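Local structure of putative phenazine biosynthesis PhzC/PhzF protein (Clostridium difficile, 4DUN) at residues I177-G182 / C208-Y213. The protein is a PhzF-family protein that probably acts as an isomerase, although its substrate is not known. Residues are numbered along the deposited sequence; the frame is centred on the assembly and turned at random.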
ATOM      1  N   ILE A 177     -22.519  -4.271  -6.046  1.00 19.55           N
ATOM      2  CA  ILE A 177     -23.011  -3.082  -5.369  1.00 18.87           C
ATOM      3  C   ILE A 177     -24.155  -3.456  -4.424  1.00 21.98           C
ATOM      4  O   ILE A 177     -25.072  -4.184  -4.824  1.00 21.63           O
ATOM      5  CB  ILE A 177     -23.503  -2.025  -6.415  1.00 21.78           C
ATOM      6  CG1 ILE A 177     -22.381  -1.567  -7.388  1.00 22.82           C
ATOM      7  CG2 ILE A 177     -24.197  -0.811  -5.737  1.00 20.93           C
ATOM      8  CD1 ILE A 177     -22.929  -0.843  -8.612  1.00 25.26           C
ATOM      9  N   ILE A 178     -24.128  -2.918  -3.199  1.00 18.59           N
ATOM     10  CA  ILE A 178     -25.246  -3.027  -2.276  1.00 18.26           C
ATOM     11  C   ILE A 178     -25.740  -1.590  -2.072  1.00 21.24           C
ATOM     12  O   ILE A 178     -24.926  -0.673  -2.009  1.00 18.34           O
ATOM     13  CB  ILE A 178     -24.943  -3.798  -0.963  1.00 21.54           C
ATOM     14  CG1 ILE A 178     -23.813  -3.122  -0.146  1.00 20.21           C
ATOM     15  CG2 ILE A 178     -24.662  -5.284  -1.244  1.00 23.50           C
ATOM     16  CD1 ILE A 178     -23.608  -3.711   1.280  1.00 21.97           C
ATOM     17  N   THR A 179     -27.057  -1.364  -2.084  1.00 19.77           N
ATOM     18  CA  THR A 179     -27.565   0.010  -1.984  1.00 19.17           C
ATOM     19  C   THR A 179     -28.848   0.053  -1.159  1.00 20.82           C
ATOM     20  O   THR A 179     -29.552  -0.948  -1.074  1.00 19.89           O
ATOM     21  CB  THR A 179     -27.776   0.607  -3.417  1.00 21.49           C
ATOM     22  OG1 THR A 179     -28.078   1.995  -3.323  1.00 19.16           O
ATOM     23  CG2 THR A 179     -28.889  -0.095  -4.202  1.00 20.31           C
ATOM     24  N   ALA A 180     -29.149   1.220  -0.553  1.00 18.32           N
ATOM     25  CA  ALA A 180     -30.394   1.437   0.208  1.00 19.48           C
ATOM     26  C   ALA A 180     -30.626   2.923   0.354  1.00 22.41           C
ATOM     27  O   ALA A 180     -29.732   3.705   0.018  1.00 20.82           O
ATOM     28  CB  ALA A 180     -30.298   0.783   1.593  1.00 20.88           C
ATOM     29  N   GLN A 181     -31.815   3.331   0.833  1.00 20.31           N
ATOM     30  CA  GLN A 181     -32.050   4.755   1.107  1.00 21.55           C
ATOM     31  C   GLN A 181     -31.149   5.181   2.275  1.00 24.97           C
ATOM     32  O   GLN A 181     -30.883   4.367   3.164  1.00 24.32           O
ATOM     33  CB  GLN A 181     -33.518   5.008   1.470  1.00 24.38           C
ATOM     34  CG  GLN A 181     -34.387   5.353   0.291  1.00 38.81           C
ATOM     35  CD  GLN A 181     -35.765   5.747   0.744  1.00 44.25           C
ATOM     36  OE1 GLN A 181     -36.006   6.883   1.168  1.00 40.29           O
ATOM     37  NE2 GLN A 181     -36.692   4.815   0.661  1.00 35.61           N
ATOM     38  N   GLY A 182     -30.691   6.428   2.283  1.00 22.44           N
ATOM     39  CA  GLY A 182     -29.822   6.895   3.364  1.00 22.91           C
ATOM     40  C   GLY A 182     -30.545   7.522   4.542  1.00 29.62           C
ATOM     41  O   GLY A 182     -31.684   7.989   4.411  1.00 29.56           O
ATOM     42  N   CYS A 208     -23.541   5.931 -12.309  1.00 18.31           N
ATOM     43  CA  CYS A 208     -24.204   5.908 -13.628  1.00 18.51           C
ATOM     44  C   CYS A 208     -25.523   5.143 -13.546  1.00 21.70           C
ATOM     45  O   CYS A 208     -26.460   5.473 -14.262  1.00 19.82           O
ATOM     46  CB  CYS A 208     -23.294   5.286 -14.677  1.00 19.86           C
ATOM     47  SG  CYS A 208     -21.834   6.278 -15.018  1.00 24.01           S
ATOM     48  N   ASN A 209     -25.567   4.094 -12.705  1.00 18.90           N
ATOM     49  CA  ASN A 209     -26.762   3.288 -12.470  1.00 19.13           C
ATOM     50  C   ASN A 209     -27.551   3.782 -11.277  1.00 21.30           C
ATOM     51  O   ASN A 209     -28.776   3.776 -11.321  1.00 21.17           O
ATOM     52  CB  ASN A 209     -26.409   1.822 -12.190  1.00 23.03           C
ATOM     53  CG  ASN A 209     -25.489   1.128 -13.161  1.00 32.86           C
ATOM     54  OD1 ASN A 209     -24.600   0.394 -12.739  1.00 26.07           O
ATOM     55  ND2 ASN A 209     -25.729   1.250 -14.467  1.00 25.10           N
ATOM     56  N   LEU A 210     -26.860   4.109 -10.169  1.00 18.42           N
ATOM     57  CA  LEU A 210     -27.534   4.448  -8.919  1.00 17.82           C
ATOM     58  C   LEU A 210     -28.333   5.727  -9.031  1.00 20.43           C
ATOM     59  O   LEU A 210     -29.436   5.788  -8.480  1.00 20.09           O
ATOM     60  CB  LEU A 210     -26.539   4.530  -7.736  1.00 18.20           C
ATOM     61  CG  LEU A 210     -25.867   3.202  -7.337  1.00 21.92           C
ATOM     62  CD1 LEU A 210     -24.752   3.449  -6.312  1.00 22.39           C
ATOM     63  CD2 LEU A 210     -26.905   2.157  -6.794  1.00 20.73           C
ATOM     64  N   ILE A 211     -27.819   6.724  -9.779  1.00 15.61           N
ATOM     65  CA  ILE A 211     -28.505   8.016  -9.937  1.00 15.24           C
ATOM     66  C   ILE A 211     -29.860   7.820 -10.667  1.00 21.30           C
ATOM     67  O   ILE A 211     -30.864   8.197 -10.058  1.00 20.50           O
ATOM     68  CB  ILE A 211     -27.630   9.099 -10.596  1.00 17.69           C
ATOM     69  CG1 ILE A 211     -26.443   9.489  -9.646  1.00 17.84           C
ATOM     70  CG2 ILE A 211     -28.471  10.319 -11.002  1.00 18.67           C
ATOM     71  CD1 ILE A 211     -25.363  10.369 -10.324  1.00 19.05           C
ATOM     72  N   PRO A 212     -29.964   7.247 -11.908  1.00 18.80           N
ATOM     73  CA  PRO A 212     -31.302   7.093 -12.518  1.00 19.47           C
ATOM     74  C   PRO A 212     -32.208   6.217 -11.664  1.00 22.93           C
ATOM     75  O   PRO A 212     -33.401   6.506 -11.557  1.00 23.40           O
ATOM     76  CB  PRO A 212     -31.018   6.437 -13.883  1.00 20.89           C
ATOM     77  CG  PRO A 212     -29.643   5.829 -13.746  1.00 24.03           C
ATOM     78  CD  PRO A 212     -28.906   6.763 -12.820  1.00 19.78           C
ATOM     79  N   TYR A 213     -31.657   5.180 -11.043  1.00 19.61           N
ATOM     80  CA  TYR A 213     -32.487   4.324 -10.207  1.00 20.15           C
ATOM     81  C   TYR A 213     -33.102   5.015  -8.988  1.00 23.33           C
ATOM     82  O   TYR A 213     -34.299   4.927  -8.777  1.00 22.70           O
ATOM     83  CB  TYR A 213     -31.725   3.082  -9.738  1.00 21.80           C
ATOM     84  CG  TYR A 213     -32.544   2.295  -8.753  1.00 24.99           C
ATOM     85  CD1 TYR A 213     -33.532   1.427  -9.182  1.00 28.11           C
ATOM     86  CD2 TYR A 213     -32.379   2.471  -7.396  1.00 26.42           C
ATOM     87  CE1 TYR A 213     -34.314   0.730  -8.276  1.00 28.66           C
ATOM     88  CE2 TYR A 213     -33.146   1.788  -6.489  1.00 28.53           C
ATOM     89  CZ  TYR A 213     -34.115   0.915  -6.925  1.00 38.14           C
ATOM     90  OH  TYR A 213     -34.882   0.242  -5.999  1.00 38.16           O
TER
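The CA atoms of T179 on strand 176-181 and L210 on helix 207-218 form the closest such pair across the segments, 8.2 Å apart, a spacing that side chains alone bridge. L210 reaches across from the helix and sets its CD2 methyl over the strand between T179 and I177, two residues apart on the same strand face. The closest touch is T179 OG1 to L210 CD2 at 3.7 Å, and CB and CG2 of T179 also lie within packing distance of that methyl. On I177 the touching branch is the CG2 methyl, 4.2 Å from L210 CD2; with CG1 anti to the carbonyl carbon (chi1 -60°), CG2 comes to lie anti to the backbone N. Each of these strand side chains runs past L210 in the opposing direction, alongside rather than end on. The helix is kinked at P212, whose N has no hydrogen to give to the preceding turn, whereas Y213 N still bonds N209 O at 3.2 Å. L210 also touches F187 and S189 of the adjacent strand 187-193. PhzF proteins share the diaminopimelate epimerase fold of two lobes, each a curved sheet wrapped round a central helix; helix 207-218 is probably that helix in its lobe, and the contact belongs to the lobe's buried core, away from the predicted active-site residue E47. The hydroxyl beside L210 CD2 is buried but satisfied, since T179 OG1 hydrogen-bonds V188 O and W214 NE1. Strand and helix segments are therefore joined by van der Waals packing without a direct hydrogen bond, while the threonine's polar bonds link the neighbouring strand and the next turn of the helix.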